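Xylanase 10C (Pseudomonas cellulosa, PDB 1GNY) cleaves internal linkages of the xylan backbone through its C-terminal catalytic domain, while the family 15 carbohydrate-binding module described here binds xylan and xylooligosaccharides. Local coordinates at residues 55-60 with 147-152. Sequence-based numbering, arbitrary orientation.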
ATOM      1  N   GLU A  55      -5.905  14.535  -0.390  1.00 15.69           N
ATOM      2  CA  GLU A  55      -7.276  14.335   0.113  1.00 16.26           C
ATOM      3  C   GLU A  55      -8.197  14.038  -1.066  1.00 16.85           C
ATOM      4  O   GLU A  55      -8.097  14.689  -2.111  1.00 17.26           O
ATOM      5  CB  GLU A  55      -7.758  15.551   0.910  1.00 16.47           C
ATOM      6  CG  GLU A  55      -7.073  15.722   2.252  1.00 17.33           C
ATOM      7  CD  GLU A  55      -7.423  14.612   3.250  1.00 17.58           C
ATOM      8  OE1 GLU A  55      -8.492  13.968   3.080  1.00 17.71           O
ATOM      9  OE2 GLU A  55      -6.625  14.391   4.180  1.00 17.80           O
ATOM     10  N   ASP A  56      -9.061  13.022  -0.902  1.00 17.62           N
ATOM     11  CA  ASP A  56      -9.990  12.540  -1.950  1.00 18.13           C
ATOM     12  C   ASP A  56      -9.282  11.831  -3.133  1.00 17.23           C
ATOM     13  O   ASP A  56      -9.902  11.510  -4.141  1.00 17.61           O
ATOM     14  CB  ASP A  56     -10.941  13.661  -2.429  1.00 19.38           C
ATOM     15  CG  ASP A  56     -11.807  14.212  -1.301  1.00 23.10           C
ATOM     16  OD1 ASP A  56     -12.353  13.434  -0.507  1.00 23.76           O
ATOM     17  OD2 ASP A  56     -11.980  15.421  -1.118  1.00 28.64           O
ATOM     18  N   ALA A  57      -8.000  11.507  -2.966  1.00 15.94           N
ATOM     19  CA  ALA A  57      -7.261  10.746  -3.977  1.00 15.98           C
ATOM     20  C   ALA A  57      -7.640   9.267  -3.876  1.00 15.77           C
ATOM     21  O   ALA A  57      -7.997   8.787  -2.802  1.00 17.46           O
ATOM     22  CB  ALA A  57      -5.752  10.892  -3.799  1.00 15.67           C
ATOM     23  N   VAL A  58      -7.569   8.573  -4.996  1.00 16.44           N
ATOM     24  CA  VAL A  58      -7.834   7.125  -5.071  1.00 16.73           C
ATOM     25  C   VAL A  58      -6.556   6.377  -5.429  1.00 15.49           C
ATOM     26  O   VAL A  58      -5.974   6.628  -6.478  1.00 15.45           O
ATOM     27  CB  VAL A  58      -8.922   6.784  -6.092  1.00 17.48           C
ATOM     28  CG1 VAL A  58      -9.170   5.291  -6.142  1.00 19.68           C
ATOM     29  CG2 VAL A  58     -10.197   7.540  -5.717  1.00 19.05           C
ATOM     30  N   ILE A  59      -6.136   5.475  -4.546  1.00 15.20           N
ATOM     31  CA  ILE A  59      -4.988   4.588  -4.773  1.00 15.11           C
ATOM     32  C   ILE A  59      -5.519   3.276  -5.339  1.00 15.50           C
ATOM     33  O   ILE A  59      -6.415   2.659  -4.729  1.00 17.52           O
ATOM     34  CB  ILE A  59      -4.229   4.314  -3.442  1.00 14.75           C
ATOM     35  CG1 ILE A  59      -3.793   5.628  -2.785  1.00 15.56           C
ATOM     36  CG2 ILE A  59      -3.029   3.397  -3.666  1.00 14.00           C
ATOM     37  CD1 ILE A  59      -3.431   5.467  -1.334  1.00 19.64           C
ATOM     38  N   ALA A  60      -4.999   2.860  -6.479  1.00 15.41           N
ATOM     39  CA  ALA A  60      -5.385   1.558  -7.062  1.00 15.28           C
ATOM     40  C   ALA A  60      -4.129   0.711  -7.222  1.00 14.95           C
ATOM     41  O   ALA A  60      -3.169   1.141  -7.882  1.00 15.21           O
ATOM     42  CB  ALA A  60      -6.073   1.742  -8.387  1.00 16.16           C
ATOM     43  N   ILE A 147      -2.244   6.433  -8.657  1.00 15.28           N
ATOM     44  CA  ILE A 147      -2.913   7.363  -7.738  1.00 16.06           C
ATOM     45  C   ILE A 147      -3.590   8.449  -8.570  1.00 15.75           C
ATOM     46  O   ILE A 147      -2.923   9.164  -9.292  1.00 16.41           O
ATOM     47  CB  ILE A 147      -1.944   7.948  -6.705  1.00 15.37           C
ATOM     48  CG1 ILE A 147      -1.305   6.786  -5.909  1.00 16.33           C
ATOM     49  CG2 ILE A 147      -2.662   8.922  -5.766  1.00 17.50           C
ATOM     50  CD1 ILE A 147      -0.202   7.166  -4.958  1.00 18.40           C
ATOM     51  N   THR A 148      -4.894   8.572  -8.415  1.00 15.35           N
ATOM     52  CA  THR A 148      -5.673   9.589  -9.139  1.00 16.13           C
ATOM     53  C   THR A 148      -6.082  10.681  -8.160  1.00 15.54           C
ATOM     54  O   THR A 148      -6.883  10.444  -7.264  1.00 15.36           O
ATOM     55  CB  THR A 148      -6.895   8.978  -9.815  1.00 16.92           C
ATOM     56  OG1 THR A 148      -6.475   7.988 -10.765  1.00 18.34           O
ATOM     57  CG2 THR A 148      -7.623   9.995 -10.688  1.00 17.84           C
ATOM     58  N   LEU A 149      -5.545  11.882  -8.353  1.00 14.24           N
ATOM     59  CA  LEU A 149      -5.831  13.021  -7.460  1.00 14.67           C
ATOM     60  C   LEU A 149      -7.190  13.646  -7.810  1.00 15.93           C
ATOM     61  O   LEU A 149      -7.674  13.529  -8.944  1.00 17.22           O
ATOM     62  CB  LEU A 149      -4.766  14.129  -7.584  1.00 14.99           C
ATOM     63  CG  LEU A 149      -3.299  13.741  -7.460  1.00 14.49           C
ATOM     64  CD1 LEU A 149      -2.423  14.953  -7.555  1.00 15.44           C
ATOM     65  CD2 LEU A 149      -3.032  12.983  -6.151  1.00 14.54           C
ATOM     66  N   ALA A 150      -7.747  14.332  -6.830  1.00 16.42           N
ATOM     67  CA  ALA A 150      -8.956  15.173  -6.974  1.00 18.63           C
ATOM     68  C   ALA A 150      -8.537  16.583  -7.409  1.00 19.51           C
ATOM     69  O   ALA A 150      -8.858  17.599  -6.759  1.00 23.39           O
ATOM     70  CB  ALA A 150      -9.686  15.225  -5.650  1.00 18.67           C
ATOM     71  N   GLN A 151      -7.806  16.635  -8.499  1.00 19.50           N
ATOM     72  CA  GLN A 151      -7.270  17.872  -9.061  1.00 19.62           C
ATOM     73  C   GLN A 151      -7.125  17.694 -10.539  1.00 20.38           C
ATOM     74  O   GLN A 151      -6.636  16.667 -11.019  1.00 20.18           O
ATOM     75  CB  GLN A 151      -5.897  18.147  -8.440  1.00 19.76           C
ATOM     76  CG  GLN A 151      -5.264  19.428  -8.895  1.00 18.66           C
ATOM     77  CD  GLN A 151      -3.924  19.615  -8.246  1.00 19.88           C
ATOM     78  OE1 GLN A 151      -2.882  19.428  -8.872  1.00 17.03           O
ATOM     79  NE2 GLN A 151      -3.956  20.083  -7.004  1.00 17.09           N
ATOM     80  N   GLU A 152      -7.530  18.727 -11.257  1.00 22.37           N
ATOM     81  CA  GLU A 152      -7.460  18.788 -12.704  1.00 24.25           C
ATOM     82  C   GLU A 152      -6.028  18.969 -13.139  1.00 24.71           C
ATOM     83  O   GLU A 152      -5.243  19.694 -12.604  1.00 23.15           O
ATOM     84  CB  GLU A 152      -8.292  19.979 -13.212  1.00 26.31           C
ATOM     85  CG  GLU A 152      -8.182  20.334 -14.682  1.00 31.19           C
ATOM     86  CD  GLU A 152      -9.051  21.541 -15.054  1.00 37.91           C
ATOM     87  OE1 GLU A 152     -10.010  21.869 -14.303  1.00 40.73           O
ATOM     88  OE2 GLU A 152      -8.758  22.170 -16.108  1.00 42.86           O
TER
HETATM   89  O   HOH W   1      -6.311  14.375  -4.323  1.00 15.23           O
HETATM   90  O   HOH W   2      -9.735  11.196  -6.972  1.00 25.40           O
HETATM   91  O   HOH W   3      -6.188   5.510  -9.367  1.00 19.96           O
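Val58 O is gripped by two donors, Thr148 N at 2.9 Å and a water that also bonds Thr148 OG1. The Thr148 hydroxyl lies beside its own backbone N (chi1 -61°), where it meets that water. The CA-H of Ile147 adds a weaker contact to the same oxygen. Val58 N donates to Thr148 O at 3.0 Å, completing an antiparallel hydrogen-bonded pair. Ile59 and Ile147 follow as a non-hydrogen-bonded pair, their side chains alongside each other on one sheet face, CG1 to CG1 at 4.2 Å. Ala57 CB touches Ile147 CG2 and Leu149 CD2. N-terminal to Ala57 the backbones separate, and waters bridge them. One donates to both Asp56 O and Thr148 O, giving the latter a second donor; another accepts from Ala150 N and donates to Glu55 O. Ala150, centre of an inverse gamma turn, sets its CB 3.8 Å from Asp56 CB. Backbone N atoms of Glu114 and Phe119 hold the carboxylate of Glu55, whose side chain lies about 13 Å from a bound xylose. This is packing within one sheet of the beta-sandwich, away from the glycan. The contact joins the start of strand 58-65 to strand 139-149, between strands 106-111 and 2-6 of the same antiparallel sheet.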